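Local coordinates for protein endo-beta-1,4-glucanase (Bacillus licheniformis, PDB 2JEN) that hydrolyses the beta-1,4-glucan backbone of plant cell-wall xyloglucan as a family 12 glycoside hydrolase, at residues I158-V172 with H180-G192. The protein carries 1 engineered substitution. Numbering follows the deposited sequence.
Sequences IWLNNTNAGPAGSYV and HSWKVYKGYIDAG. With GLC (alpha-D-glucopyranose), chain C; GLC (alpha-D-glucopyranose), chain B; XYS (alpha-D-xylopyranose), chain D; XYS (alpha-D-xylopyranose), chain E.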
loop_
_atom_site.group_PDB
_atom_site.type_symbol
_atom_site.label_atom_id
_atom_site.label_comp_id
_atom_site.label_asym_id
_atom_site.label_seq_id
_atom_site.Cartn_x
_atom_site.Cartn_y
_atom_site.Cartn_z
ATOM N N ILE A 158 -0.320 28.880 -18.703
ATOM C CA ILE A 158 0.709 29.783 -18.207
ATOM C C ILE A 158 1.642 28.959 -17.363
ATOM O O ILE A 158 1.302 28.606 -16.218
ATOM C CB ILE A 158 0.129 30.998 -17.462
ATOM C CG1 ILE A 158 -0.938 31.727 -18.285
ATOM C CG2 ILE A 158 1.280 31.929 -17.028
ATOM C CD1 ILE A 158 -1.637 32.843 -17.592
ATOM N N TRP A 159 2.797 28.632 -17.904
ATOM C CA TRP A 159 3.747 27.742 -17.260
ATOM C C TRP A 159 4.740 28.532 -16.406
ATOM O O TRP A 159 5.516 29.351 -16.919
ATOM C CB TRP A 159 4.555 26.895 -18.248
ATOM C CG TRP A 159 3.798 26.001 -19.181
ATOM C CD1 TRP A 159 2.529 26.146 -19.674
ATOM C CD2 TRP A 159 4.346 24.848 -19.812
ATOM N NE1 TRP A 159 2.245 25.114 -20.546
ATOM C CE2 TRP A 159 3.354 24.315 -20.651
ATOM C CE3 TRP A 159 5.575 24.219 -19.746
ATOM C CZ2 TRP A 159 3.560 23.171 -21.424
ATOM C CZ3 TRP A 159 5.775 23.063 -20.516
ATOM C CH2 TRP A 159 4.764 22.577 -21.351
ATOM N N LEU A 160 4.712 28.284 -15.104
ATOM C CA LEU A 160 5.664 28.849 -14.163
ATOM C C LEU A 160 6.885 27.975 -14.001
ATOM O O LEU A 160 7.916 28.442 -13.521
ATOM C CB LEU A 160 4.994 29.084 -12.826
ATOM C CG LEU A 160 3.800 30.021 -12.804
ATOM C CD1 LEU A 160 3.281 30.240 -11.375
ATOM C CD2 LEU A 160 4.053 31.366 -13.518
ATOM N N ASN A 161 6.771 26.702 -14.391
ATOM C CA ASN A 161 7.889 25.782 -14.364
ATOM C C ASN A 161 7.822 24.949 -15.618
ATOM O O ASN A 161 6.755 24.445 -15.967
ATOM C CB ASN A 161 7.804 24.863 -13.125
ATOM C CG ASN A 161 8.948 23.844 -13.039
ATOM O OD1 ASN A 161 9.074 22.983 -13.909
ATOM N ND2 ASN A 161 9.770 23.948 -11.993
ATOM N N ASN A 162 8.966 24.794 -16.300
ATOM C CA ASN A 162 9.123 23.816 -17.369
ATOM C C ASN A 162 10.331 22.984 -17.015
ATOM O O ASN A 162 11.454 23.533 -16.927
ATOM C CB ASN A 162 9.337 24.499 -18.745
ATOM C CG ASN A 162 9.416 23.533 -19.866
ATOM O OD1 ASN A 162 9.210 22.328 -19.674
ATOM N ND2 ASN A 162 9.798 24.022 -21.058
ATOM N N THR A 163 10.150 21.680 -16.787
ATOM C CA THR A 163 11.251 20.788 -16.507
ATOM C C THR A 163 11.280 19.689 -17.547
ATOM O O THR A 163 10.555 18.698 -17.482
ATOM C CB THR A 163 11.172 20.237 -15.075
ATOM O OG1 THR A 163 11.241 21.344 -14.155
ATOM C CG2 THR A 163 12.338 19.275 -14.797
ATOM N N ASN A 164 12.103 19.920 -18.568
ATOM C CA ASN A 164 12.364 18.984 -19.656
ATOM C C ASN A 164 11.211 18.821 -20.625
ATOM O O ASN A 164 11.237 17.918 -21.466
ATOM C CB ASN A 164 12.855 17.620 -19.158
ATOM C CG ASN A 164 14.083 17.719 -18.300
ATOM O OD1 ASN A 164 15.072 18.338 -18.706
ATOM N ND2 ASN A 164 14.047 17.109 -17.116
ATOM N N ALA A 165 10.208 19.682 -20.519
ATOM C CA ALA A 165 9.022 19.548 -21.354
ATOM C C ALA A 165 8.956 20.608 -22.429
ATOM O O ALA A 165 9.897 21.396 -22.624
ATOM C CB ALA A 165 7.701 19.555 -20.492
ATOM N N GLY A 166 7.855 20.591 -23.159
ATOM C CA GLY A 166 7.584 21.611 -24.154
ATOM C C GLY A 166 6.119 21.572 -24.519
ATOM O O GLY A 166 5.454 20.560 -24.324
ATOM N N PRO A 167 5.586 22.688 -25.002
ATOM C CA PRO A 167 4.184 22.852 -25.189
ATOM C C PRO A 167 3.661 22.368 -26.530
ATOM O O PRO A 167 4.443 21.997 -27.435
ATOM C CB PRO A 167 4.013 24.366 -25.061
ATOM C CG PRO A 167 5.246 24.881 -25.718
ATOM C CD PRO A 167 6.317 23.952 -25.224
ATOM N N ALA A 168 2.341 22.401 -26.661
ATOM C CA ALA A 168 1.677 22.084 -27.912
ATOM C C ALA A 168 1.822 23.285 -28.842
ATOM O O ALA A 168 1.856 24.448 -28.419
ATOM C CB ALA A 168 0.222 21.798 -27.670
ATOM N N GLY A 169 1.879 22.999 -30.121
ATOM C CA GLY A 169 1.870 24.049 -31.123
ATOM C C GLY A 169 3.234 24.584 -31.440
ATOM O O GLY A 169 4.271 23.960 -31.141
ATOM N N SER A 170 3.248 25.759 -32.067
ATOM C CA SER A 170 4.472 26.337 -32.588
ATOM C C SER A 170 4.792 27.653 -31.894
ATOM O O SER A 170 3.905 28.416 -31.507
ATOM C CB SER A 170 4.375 26.568 -34.099
ATOM O OG SER A 170 4.406 25.324 -34.766
ATOM N N TYR A 171 6.075 27.901 -31.738
ATOM C CA TYR A 171 6.564 29.112 -31.113
ATOM C C TYR A 171 6.248 30.345 -31.957
ATOM O O TYR A 171 6.544 30.378 -33.156
ATOM C CB TYR A 171 8.077 29.000 -30.918
ATOM C CG TYR A 171 8.733 30.246 -30.361
ATOM C CD1 TYR A 171 8.495 30.712 -29.078
ATOM C CD2 TYR A 171 9.581 30.995 -31.164
ATOM C CE1 TYR A 171 9.115 31.854 -28.602
ATOM C CE2 TYR A 171 10.188 32.136 -30.687
ATOM C CZ TYR A 171 9.953 32.560 -29.418
ATOM O OH TYR A 171 10.615 33.695 -28.943
ATOM N N VAL A 172 5.725 31.368 -31.301
ATOM C CA VAL A 172 5.345 32.622 -31.917
ATOM C C VAL A 172 6.412 33.692 -31.679
ATOM O O VAL A 172 7.050 34.198 -32.629
ATOM C CB VAL A 172 3.984 33.111 -31.385
ATOM C CG1 VAL A 172 3.593 34.416 -32.093
ATOM C CG2 VAL A 172 2.899 32.031 -31.577
ATOM N N HIS A 180 6.588 39.711 -16.295
ATOM C CA HIS A 180 7.322 38.481 -16.572
ATOM C C HIS A 180 7.503 38.354 -18.089
ATOM O O HIS A 180 6.661 38.818 -18.859
ATOM C CB HIS A 180 6.524 37.257 -16.092
ATOM C CG HIS A 180 6.206 37.235 -14.624
ATOM N ND1 HIS A 180 6.918 36.468 -13.731
ATOM C CD2 HIS A 180 5.264 37.880 -13.902
ATOM C CE1 HIS A 180 6.409 36.627 -12.523
ATOM N NE2 HIS A 180 5.403 37.477 -12.593
ATOM N N SER A 181 8.552 37.653 -18.486
ATOM C CA SER A 181 8.762 37.298 -19.898
ATOM C C SER A 181 8.287 35.883 -20.184
ATOM O O SER A 181 8.624 34.953 -19.449
ATOM C CB SER A 181 10.224 37.404 -20.266
ATOM O OG SER A 181 10.604 38.779 -20.134
ATOM N N TRP A 182 7.596 35.713 -21.311
ATOM C CA TRP A 182 6.931 34.469 -21.690
ATOM C C TRP A 182 7.231 34.139 -23.135
ATOM O O TRP A 182 7.080 34.984 -24.022
ATOM C CB TRP A 182 5.413 34.621 -21.577
ATOM C CG TRP A 182 4.927 35.186 -20.269
ATOM C CD1 TRP A 182 4.636 36.471 -20.034
ATOM C CD2 TRP A 182 4.710 34.490 -19.045
ATOM N NE1 TRP A 182 4.256 36.654 -18.742
ATOM C CE2 TRP A 182 4.275 35.441 -18.108
ATOM C CE3 TRP A 182 4.825 33.144 -18.653
ATOM C CZ2 TRP A 182 3.998 35.102 -16.774
ATOM C CZ3 TRP A 182 4.555 32.814 -17.347
ATOM C CH2 TRP A 182 4.111 33.766 -16.426
ATOM N N LYS A 183 7.582 32.888 -23.396
ATOM C CA LYS A 183 7.590 32.364 -24.768
ATOM C C LYS A 183 6.163 31.934 -25.105
ATOM O O LYS A 183 5.553 31.176 -24.360
ATOM C CB LYS A 183 8.541 31.176 -24.881
ATOM C CG LYS A 183 9.959 31.530 -24.539
ATOM C CD LYS A 183 10.827 30.276 -24.450
ATOM C CE LYS A 183 10.576 29.483 -23.079
ATOM N NZ LYS A 183 11.553 28.342 -22.860
ATOM N N VAL A 184 5.623 32.426 -26.199
ATOM C CA VAL A 184 4.242 32.217 -26.601
ATOM C C VAL A 184 4.174 31.168 -27.699
ATOM O O VAL A 184 4.962 31.220 -28.648
ATOM C CB VAL A 184 3.595 33.512 -27.124
ATOM C CG1 VAL A 184 2.165 33.286 -27.590
ATOM C CG2 VAL A 184 3.733 34.645 -26.116
ATOM N N TYR A 185 3.278 30.205 -27.548
ATOM C CA TYR A 185 3.022 29.140 -28.499
ATOM C C TYR A 185 1.551 29.073 -28.854
ATOM O O TYR A 185 0.671 29.367 -28.018
ATOM C CB TYR A 185 3.431 27.794 -27.917
ATOM C CG TYR A 185 4.903 27.719 -27.606
ATOM C CD1 TYR A 185 5.427 28.316 -26.476
ATOM C CD2 TYR A 185 5.773 26.985 -28.412
ATOM C CE1 TYR A 185 6.778 28.245 -26.183
ATOM C CE2 TYR A 185 7.141 26.911 -28.107
ATOM C CZ TYR A 185 7.608 27.556 -27.013
ATOM O OH TYR A 185 8.975 27.478 -26.693
ATOM N N LYS A 186 1.255 28.658 -30.080
ATOM C CA LYS A 186 -0.122 28.535 -30.568
ATOM C C LYS A 186 -0.279 27.194 -31.272
ATOM O O LYS A 186 0.459 26.885 -32.198
ATOM C CB LYS A 186 -0.466 29.693 -31.512
ATOM C CG LYS A 186 -1.880 29.631 -32.074
ATOM C CD LYS A 186 -2.159 30.818 -32.979
ATOM C CE LYS A 186 -3.601 30.931 -33.439
ATOM N NZ LYS A 186 -4.092 29.786 -34.265
ATOM N N GLY A 187 -1.252 26.413 -30.831
ATOM C CA GLY A 187 -1.611 25.160 -31.439
ATOM C C GLY A 187 -3.090 24.907 -31.372
ATOM O O GLY A 187 -3.861 25.765 -30.973
ATOM N N TYR A 188 -3.450 23.669 -31.729
ATOM C CA TYR A 188 -4.843 23.225 -31.750
ATOM C C TYR A 188 -4.892 21.795 -31.279
ATOM O O TYR A 188 -4.116 20.965 -31.746
ATOM C CB TYR A 188 -5.428 23.328 -33.147
ATOM C CG TYR A 188 -6.848 22.828 -33.273
ATOM C CD1 TYR A 188 -7.128 21.554 -33.752
ATOM C CD2 TYR A 188 -7.898 23.592 -32.854
ATOM C CE1 TYR A 188 -8.429 21.091 -33.854
ATOM C CE2 TYR A 188 -9.207 23.135 -32.932
ATOM C CZ TYR A 188 -9.467 21.876 -33.438
ATOM O OH TYR A 188 -10.772 21.407 -33.523
ATOM N N ILE A 189 -5.769 21.527 -30.313
ATOM C CA ILE A 189 -5.964 20.176 -29.769
ATOM C C ILE A 189 -7.232 19.602 -30.386
ATOM O O ILE A 189 -8.332 20.092 -30.159
ATOM C CB ILE A 189 -6.102 20.230 -28.222
ATOM C CG1 ILE A 189 -4.915 20.961 -27.603
ATOM C CG2 ILE A 189 -6.295 18.795 -27.691
ATOM C CD1 ILE A 189 -3.591 20.312 -27.855
ATOM N N ASP A 190 -7.067 18.508 -31.105
ATOM C CA ASP A 190 -8.195 17.784 -31.694
ATOM C C ASP A 190 -8.725 16.774 -30.672
ATOM O O ASP A 190 -8.016 15.854 -30.293
ATOM C CB ASP A 190 -7.727 17.147 -32.992
ATOM C CG ASP A 190 -8.834 16.503 -33.793
ATOM O OD1 ASP A 190 -9.826 16.079 -33.195
ATOM O OD2 ASP A 190 -8.674 16.335 -35.038
ATOM N N ALA A 191 -9.958 16.976 -30.215
ATOM C CA ALA A 191 -10.634 16.118 -29.229
ATOM C C ALA A 191 -11.667 15.176 -29.840
ATOM O O ALA A 191 -12.453 14.564 -29.104
ATOM C CB ALA A 191 -11.284 16.978 -28.139
ATOM N N GLY A 192 -11.637 15.004 -31.150
ATOM C CA GLY A 192 -12.522 14.046 -31.835
ATOM C C GLY A 192 -13.848 14.632 -32.238
ATOM O O GLY A 192 -14.403 15.456 -31.525
HETATM C C1 GLC C . 1.918 18.737 -24.916
HETATM C C2 GLC C . 1.894 19.929 -23.990
HETATM C C3 GLC C . 0.761 19.841 -22.996
HETATM C C4 GLC C . -0.571 19.490 -23.662
HETATM C C5 GLC C . -0.356 18.307 -24.622
HETATM C C6 GLC C . -1.634 18.015 -25.404
HETATM O O2 GLC C . 3.108 19.976 -23.272
HETATM O O3 GLC C . 0.636 21.083 -22.352
HETATM O O4 GLC C . -1.554 19.214 -22.664
HETATM O O5 GLC C . 0.647 18.634 -25.555
HETATM O O6 GLC C . -1.515 16.734 -26.024
HETATM C C1 GLC B . 4.776 17.065 -29.102
HETATM C C2 GLC B . 3.307 17.374 -29.299
HETATM C C3 GLC B . 2.791 18.369 -28.260
HETATM C C4 GLC B . 3.187 17.931 -26.846
HETATM C C5 GLC B . 4.682 17.669 -26.808
HETATM C C6 GLC B . 5.134 17.139 -25.439
HETATM O O1 GLC B . 5.123 15.957 -29.915
HETATM O O2 GLC B . 3.135 17.983 -30.570
HETATM O O3 GLC B . 1.392 18.512 -28.345
HETATM O O4 GLC B . 2.925 18.977 -25.922
HETATM O O5 GLC B . 4.997 16.663 -27.762
HETATM O O6 GLC B . 6.511 16.788 -25.553
HETATM C C1 XYS D . 7.418 17.669 -24.906
HETATM C C2 XYS D . 8.824 17.313 -25.320
HETATM C C3 XYS D . 9.181 15.934 -24.811
HETATM C C4 XYS D . 8.952 15.887 -23.311
HETATM C C5 XYS D . 7.520 16.308 -23.041
HETATM O O2 XYS D . 8.951 17.374 -26.746
HETATM O O3 XYS D . 10.526 15.606 -25.133
HETATM O O4 XYS D . 9.102 14.543 -22.877
HETATM O O5 XYS D . 7.257 17.625 -23.521
HETATM C C1 XYS E . -9.365 15.358 -24.962
HETATM C C2 XYS E . -9.576 13.952 -25.395
HETATM C C3 XYS E . -8.224 13.260 -25.391
HETATM C C4 XYS E . -7.249 13.979 -26.311
HETATM C C5 XYS E . -7.194 15.450 -25.916
HETATM O O2 XYS E . -10.394 13.293 -24.448
HETATM O O3 XYS E . -8.387 11.899 -25.754
HETATM O O4 XYS E . -5.987 13.377 -26.137
HETATM O O5 XYS E . -8.527 15.950 -25.851
HETATM O O HOH W 1 11.264 26.706 -20.626
#
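Pro167 and Tyr171 hold the ring of Tyr185 between them. Over the centre of one face sits Pro167 CG, a CH-pi contact 3.3 Å from the ring centroid; against the opposite face Tyr171 turns its edge, an edge-to-face pair with planes at 60° and Tyr171 CD1 offset toward the rim. Tyr171 reaches this position with CG anti to its backbone N (chi1 176°), while its OH is hydrogen-bonded with Thr174 OG1 and its CE1 meets Lys183 CB. Putting an alanine at Tyr185 would probably open a gap between Pro167 and Tyr171, taking the ring face from both.

Backbone bonds pair 170-172 with 184-186 as the open end of an antiparallel hairpin in one of the two sheets of the family 12 beta-sandwich (jelly-roll) fold. Ser170 N gives to Lys186 O and Lys186 N to Ser170 O, each at 3.0 Å, and Val172 N to Val184 O at 2.8 Å. Where the strands part, two glycines meet, Gly169 CA 3.7 Å from Gly187 CA; a side chain on either would clash.

The loop 164-169, leading into the hairpin, lines the glycan site: Gly166 O accepts from O2 of the chain C glucose at 2.6 Å, Ile189 CD1 touches that sugar's C6, and Ala168 CB lies against both the chain B and chain C glucoses.

Apart from the hairpin pairing, strand 154-163 packs on Trp182: Ile158 CG2 lies 3.4 Å from Trp182 CZ3 and Leu160 CD2 reaches the edge of the same indole, whose NE1 hydrogen-bonds to Ile177 O.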